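Local coordinates for hypothetical protein (Geobacillus stearothermophilus, PDB 1SFS) that is of unknown function but carries a glycoside hydrolase-like domain and may be a bacterial lysozyme, at residues E68-V76 / H111-K119. Residues are numbered along the deposited sequence; the frame is centred on the assembly and turned at random.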
ATOM      1  N   GLU A  68      -1.803 -13.290  -4.671  1.00 10.26           N
ATOM      2  CA  GLU A  68      -0.878 -14.300  -4.174  1.00  9.49           C
ATOM      3  C   GLU A  68      -0.134 -13.732  -3.003  1.00  9.45           C
ATOM      4  O   GLU A  68       0.425 -12.622  -3.064  1.00 10.45           O
ATOM      5  CB  GLU A  68       0.066 -14.719  -5.276  1.00 10.30           C
ATOM      6  CG  GLU A  68      -0.652 -15.345  -6.459  1.00 12.06           C
ATOM      7  CD  GLU A  68       0.203 -15.914  -7.544  1.00 12.36           C
ATOM      8  OE1 GLU A  68       1.387 -15.540  -7.695  1.00 12.19           O
ATOM      9  OE2 GLU A  68      -0.338 -16.845  -8.224  1.00 16.82           O
ATOM     10  N   GLY A  69      -0.077 -14.463  -1.891  1.00 10.19           N
ATOM     11  CA  GLY A  69       0.618 -13.982  -0.740  1.00 10.21           C
ATOM     12  C   GLY A  69       2.121 -14.012  -0.848  1.00  9.37           C
ATOM     13  O   GLY A  69       2.739 -14.849  -1.507  1.00 11.92           O
ATOM     14  N   LEU A  70       2.771 -13.153  -0.086  1.00  8.87           N
ATOM     15  CA  LEU A  70       4.192 -13.150   0.114  1.00  9.11           C
ATOM     16  C   LEU A  70       4.694 -14.409   0.799  1.00  9.37           C
ATOM     17  O   LEU A  70       3.931 -15.029   1.525  1.00 11.49           O
ATOM     18  CB  LEU A  70       4.587 -11.925   0.957  1.00  9.33           C
ATOM     19  CG  LEU A  70       4.703 -10.604   0.212  1.00  8.92           C
ATOM     20  CD1 LEU A  70       4.635  -9.440   1.213  1.00 10.50           C
ATOM     21  CD2 LEU A  70       5.967 -10.561  -0.646  1.00 10.08           C
ATOM     22  N   THR A  71       5.933 -14.747   0.571  1.00  9.89           N
ATOM     23  CA  THR A  71       6.654 -15.758   1.319  1.00 10.02           C
ATOM     24  C   THR A  71       7.991 -15.166   1.719  1.00  9.98           C
ATOM     25  O   THR A  71       8.479 -14.198   1.127  1.00  9.67           O
ATOM     26  CB  THR A  71       6.935 -17.026   0.491  1.00 11.97           C
ATOM     27  OG1 THR A  71       7.734 -16.715  -0.650  1.00 12.57           O
ATOM     28  CG2 THR A  71       5.616 -17.676   0.082  1.00 16.70           C
ATOM     29  N   ARG A  72       8.640 -15.804   2.686  1.00 10.56           N
ATOM     30  CA  ARG A  72       9.985 -15.403   3.039  1.00 10.75           C
ATOM     31  C   ARG A  72      10.919 -15.535   1.859  1.00 10.70           C
ATOM     32  O   ARG A  72      11.775 -14.656   1.638  1.00 11.33           O
ATOM     33  CB  ARG A  72      10.485 -16.196   4.262  1.00 14.29           C
ATOM     34  CG  ARG A  72       9.763 -15.766   5.520  1.00 17.70           C
ATOM     35  CD  ARG A  72      10.486 -16.336   6.711  1.00 26.38           C
ATOM     36  NE  ARG A  72       9.993 -15.917   7.991  1.00 27.76           N
ATOM     37  CZ  ARG A  72      10.673 -15.361   8.987  1.00 27.19           C
ATOM     38  NH1 ARG A  72      11.960 -15.061   8.929  1.00 36.73           N
ATOM     39  NH2 ARG A  72       9.974 -15.080  10.096  1.00 35.84           N
ATOM     40  N   ASP A  73      10.852 -16.601   1.068  0.59 10.80           N
ATOM     41  CA  ASP A  73      11.710 -16.799  -0.100  0.59 11.10           C
ATOM     42  C   ASP A  73      11.550 -15.652  -1.115  0.59 10.39           C
ATOM     43  O   ASP A  73      12.494 -15.118  -1.690  0.59 10.77           O
ATOM     44  CB  ASP A  73      11.424 -18.124  -0.764  0.59 13.50           C
ATOM     45  CG  ASP A  73      11.984 -19.332  -0.033  0.59 16.37           C
ATOM     46  OD1 ASP A  73      11.679 -20.453  -0.451  0.59 23.09           O
ATOM     47  OD2 ASP A  73      12.745 -19.158   0.920  0.59 22.75           O
ATOM     48  N   GLU A  74      10.289 -15.243  -1.329  1.00 10.28           N
ATOM     49  CA  GLU A  74      10.070 -14.136  -2.228  1.00  9.86           C
ATOM     50  C   GLU A  74      10.667 -12.840  -1.665  1.00  8.94           C
ATOM     51  O   GLU A  74      11.249 -12.074  -2.442  1.00 10.09           O
ATOM     52  CB  GLU A  74       8.576 -13.981  -2.466  1.00  9.72           C
ATOM     53  CG  GLU A  74       8.246 -12.845  -3.407  1.00  9.55           C
ATOM     54  CD  GLU A  74       6.783 -12.540  -3.611  1.00  9.46           C
ATOM     55  OE1 GLU A  74       6.524 -11.605  -4.379  1.00  9.69           O
ATOM     56  OE2 GLU A  74       5.902 -13.220  -3.022  1.00 10.95           O
ATOM     57  N   ILE A  75      10.511 -12.576  -0.383  1.00  9.06           N
ATOM     58  CA  ILE A  75      11.114 -11.368   0.170  1.00  8.98           C
ATOM     59  C   ILE A  75      12.619 -11.351  -0.014  1.00  9.66           C
ATOM     60  O   ILE A  75      13.183 -10.321  -0.368  1.00 10.14           O
ATOM     61  CB  ILE A  75      10.688 -11.225   1.654  1.00  9.17           C
ATOM     62  CG1 ILE A  75       9.163 -10.943   1.717  1.00 10.50           C
ATOM     63  CG2 ILE A  75      11.522 -10.170   2.344  1.00 10.57           C
ATOM     64  CD1 ILE A  75       8.599 -10.976   3.102  1.00 12.62           C
ATOM     65  N   VAL A  76      13.274 -12.495   0.229  1.00  9.97           N
ATOM     66  CA  VAL A  76      14.698 -12.588   0.025  1.00 11.57           C
ATOM     67  C   VAL A  76      15.035 -12.217  -1.401  1.00 10.32           C
ATOM     68  O   VAL A  76      15.993 -11.453  -1.678  1.00 11.95           O
ATOM     69  CB  VAL A  76      15.227 -14.017   0.347  1.00 14.27           C
ATOM     70  CG1 VAL A  76      16.614 -14.245  -0.202  1.00 18.74           C
ATOM     71  CG2 VAL A  76      15.185 -14.242   1.859  1.00 17.52           C
ATOM     72  N   HIS A 111       0.539 -11.738   9.900  1.00  9.66           N
ATOM     73  CA  HIS A 111       1.175 -12.123   8.675  1.00 10.18           C
ATOM     74  C   HIS A 111       2.550 -11.458   8.542  1.00 10.11           C
ATOM     75  O   HIS A 111       3.506 -12.128   8.095  1.00 11.58           O
ATOM     76  CB  HIS A 111       0.335 -11.834   7.429  1.00 11.09           C
ATOM     77  CG  HIS A 111      -0.839 -12.755   7.318  1.00 12.48           C
ATOM     78  ND1 HIS A 111      -0.661 -14.054   6.950  1.00 17.05           N
ATOM     79  CD2 HIS A 111      -2.156 -12.602   7.559  1.00 16.84           C
ATOM     80  CE1 HIS A 111      -1.827 -14.679   6.934  1.00 19.73           C
ATOM     81  NE2 HIS A 111      -2.782 -13.843   7.318  1.00 18.92           N
ATOM     82  N   ALA A 112       2.659 -10.189   8.883  1.00  9.60           N
ATOM     83  CA  ALA A 112       3.937  -9.489   8.765  1.00 10.38           C
ATOM     84  C   ALA A 112       5.007 -10.174   9.643  1.00 10.98           C
ATOM     85  O   ALA A 112       6.140 -10.338   9.235  1.00 12.14           O
ATOM     86  CB  ALA A 112       3.752  -8.037   9.143  1.00 11.19           C
ATOM     87  N   ARG A 113       4.627 -10.559  10.854  0.51 11.71           N
ATOM     88  CA  ARG A 113       5.611 -11.207  11.735  0.51 12.98           C
ATOM     89  C   ARG A 113       6.057 -12.544  11.181  0.51 12.13           C
ATOM     90  O   ARG A 113       7.245 -12.861  11.180  0.51 13.91           O
ATOM     91  CB  ARG A 113       5.015 -11.341  13.134  0.51 14.48           C
ATOM     92  CG  ARG A 113       4.879  -9.986  13.813  0.51 12.90           C
ATOM     93  CD  ARG A 113       4.221 -10.033  15.152  0.51 17.23           C
ATOM     94  NE  ARG A 113       4.311  -8.869  16.013  0.51 22.60           N
ATOM     95  CZ  ARG A 113       3.529  -8.643  17.065  0.51 24.44           C
ATOM     96  NH1 ARG A 113       2.590  -9.513  17.393  0.51 28.49           N
ATOM     97  NH2 ARG A 113       3.676  -7.548  17.812  0.51 28.06           N
ATOM     98  N   ARG A 114       4.957 -13.309  10.694  0.72 12.61           N
ATOM     99  CA  ARG A 114       5.216 -14.648  10.126  0.72 14.23           C
ATOM    100  C   ARG A 114       6.234 -14.525   9.008  0.72 13.86           C
ATOM    101  O   ARG A 114       7.068 -15.445   8.878  0.72 16.98           O
ATOM    102  CB  ARG A 114       3.946 -15.294   9.634  0.72 16.51           C
ATOM    103  CG  ARG A 114       4.059 -16.649   8.936  0.72 20.91           C
ATOM    104  CD  ARG A 114       2.596 -16.964   8.456  0.72 29.41           C
ATOM    105  NE  ARG A 114       2.062 -17.908   9.414  0.72 30.61           N
ATOM    106  CZ  ARG A 114       0.811 -18.365   9.265  0.72 31.01           C
ATOM    107  NH1 ARG A 114       0.131 -17.894   8.230  0.72 35.84           N
ATOM    108  NH2 ARG A 114       0.255 -19.234  10.076  0.72 26.02           N
ATOM    109  N   LEU A 115       6.218 -13.436   8.231  1.00 12.40           N
ATOM    110  CA  LEU A 115       7.096 -13.190   7.115  1.00 13.24           C
ATOM    111  C   LEU A 115       8.407 -12.575   7.511  1.00 13.43           C
ATOM    112  O   LEU A 115       9.270 -12.386   6.651  1.00 15.83           O
ATOM    113  CB  LEU A 115       6.343 -12.286   6.138  1.00 12.56           C
ATOM    114  CG  LEU A 115       5.225 -12.954   5.378  1.00 12.53           C
ATOM    115  CD1 LEU A 115       4.320 -11.901   4.724  1.00 14.59           C
ATOM    116  CD2 LEU A 115       5.696 -13.962   4.345  1.00 14.74           C
ATOM    117  N   GLY A 116       8.612 -12.200   8.763  1.00 14.77           N
ATOM    118  CA  GLY A 116       9.858 -11.614   9.185  1.00 15.54           C
ATOM    119  C   GLY A 116      10.015 -10.149   8.804  1.00 15.95           C
ATOM    120  O   GLY A 116      11.130  -9.645   8.750  1.00 17.03           O
ATOM    121  N   ILE A 117       8.914  -9.428   8.589  1.00 13.92           N
ATOM    122  CA  ILE A 117       9.017  -7.994   8.311  1.00 12.86           C
ATOM    123  C   ILE A 117       9.353  -7.292   9.600  1.00 12.16           C
ATOM    124  O   ILE A 117       8.633  -7.512  10.605  1.00 14.14           O
ATOM    125  CB  ILE A 117       7.737  -7.426   7.699  1.00 14.21           C
ATOM    126  CG1 ILE A 117       7.404  -8.200   6.435  1.00 16.69           C
ATOM    127  CG2 ILE A 117       7.888  -5.925   7.504  1.00 14.05           C
ATOM    128  CD1 ILE A 117       6.158  -7.769   5.721  1.00 18.77           C
ATOM    129  N   PRO A 118      10.416  -6.514   9.694  1.00 13.55           N
ATOM    130  CA  PRO A 118      10.791  -5.878  10.960  1.00 15.96           C
ATOM    131  C   PRO A 118       9.816  -4.782  11.403  1.00 13.78           C
ATOM    132  O   PRO A 118       9.010  -4.298  10.627  1.00 14.11           O
ATOM    133  CB  PRO A 118      12.160  -5.247  10.638  1.00 19.32           C
ATOM    134  CG  PRO A 118      12.488  -5.494   9.261  1.00 18.26           C
ATOM    135  CD  PRO A 118      11.376  -6.231   8.592  1.00 14.85           C
ATOM    136  N   LYS A 119       9.952  -4.410  12.667  1.00 18.78           N
ATOM    137  CA  LYS A 119       9.195  -3.273  13.213  1.00 19.94           C
ATOM    138  C   LYS A 119       9.576  -1.950  12.550  1.00 15.51           C
ATOM    139  O   LYS A 119      10.588  -1.819  11.830  1.00 17.05           O
ATOM    140  CB  LYS A 119       9.391  -3.225  14.758  1.00 26.97           C
ATOM    141  CG  LYS A 119       8.583  -4.361  15.400  1.00 32.84           C
ATOM    142  CD  LYS A 119       8.537  -4.166  16.906  1.00 36.23           C
ATOM    143  CE  LYS A 119       8.085  -5.422  17.605  1.00 38.59           C
ATOM    144  NZ  LYS A 119       7.658  -5.257  19.028  1.00 49.75           N
TER
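R72 and L115 join the N-terminal turn of helix 72-80 to the C-terminal end of helix 98-114 by a side-chain-to-backbone grip over an apolar patch, within the glycoside hydrolase-like domain. A long, extended R72 chain (chi2 -168°, chi3 175°) reaches the end of helix 98-114, where it bonds one backbone carbonyl, R114 O, side-on. NE lies 3.1 Å and NH2 3.2 Å from R114 O, which sits near the guanidinium plane. NE is tilted about 20° from the carbonyl plane, whereas NH2 stands well above it, both on the same face. L115 C and G116 N lie over one guanidinium face, offset toward its rim. G116 suits this spot because the positive phi of a Schellman motif is easy for glycine, and without a side chain it lets the guanidinium lie close to its backbone N. Beneath the polar grip, branched L115 puts CD1 3.8 Å from L70 CB and CD2 3.6 Å from T71 CA, while I75 crosses it at about a right angle, CD1 4.0 Å from L115 CB. T71, the N-cap, accepts from E74 N through OG1, capping the first turn, which carries R72 and I75. Inward, L70 packs on V85 and I117 on P87, so both segments rest against strand 84-89, which lies between the two helices in sequence.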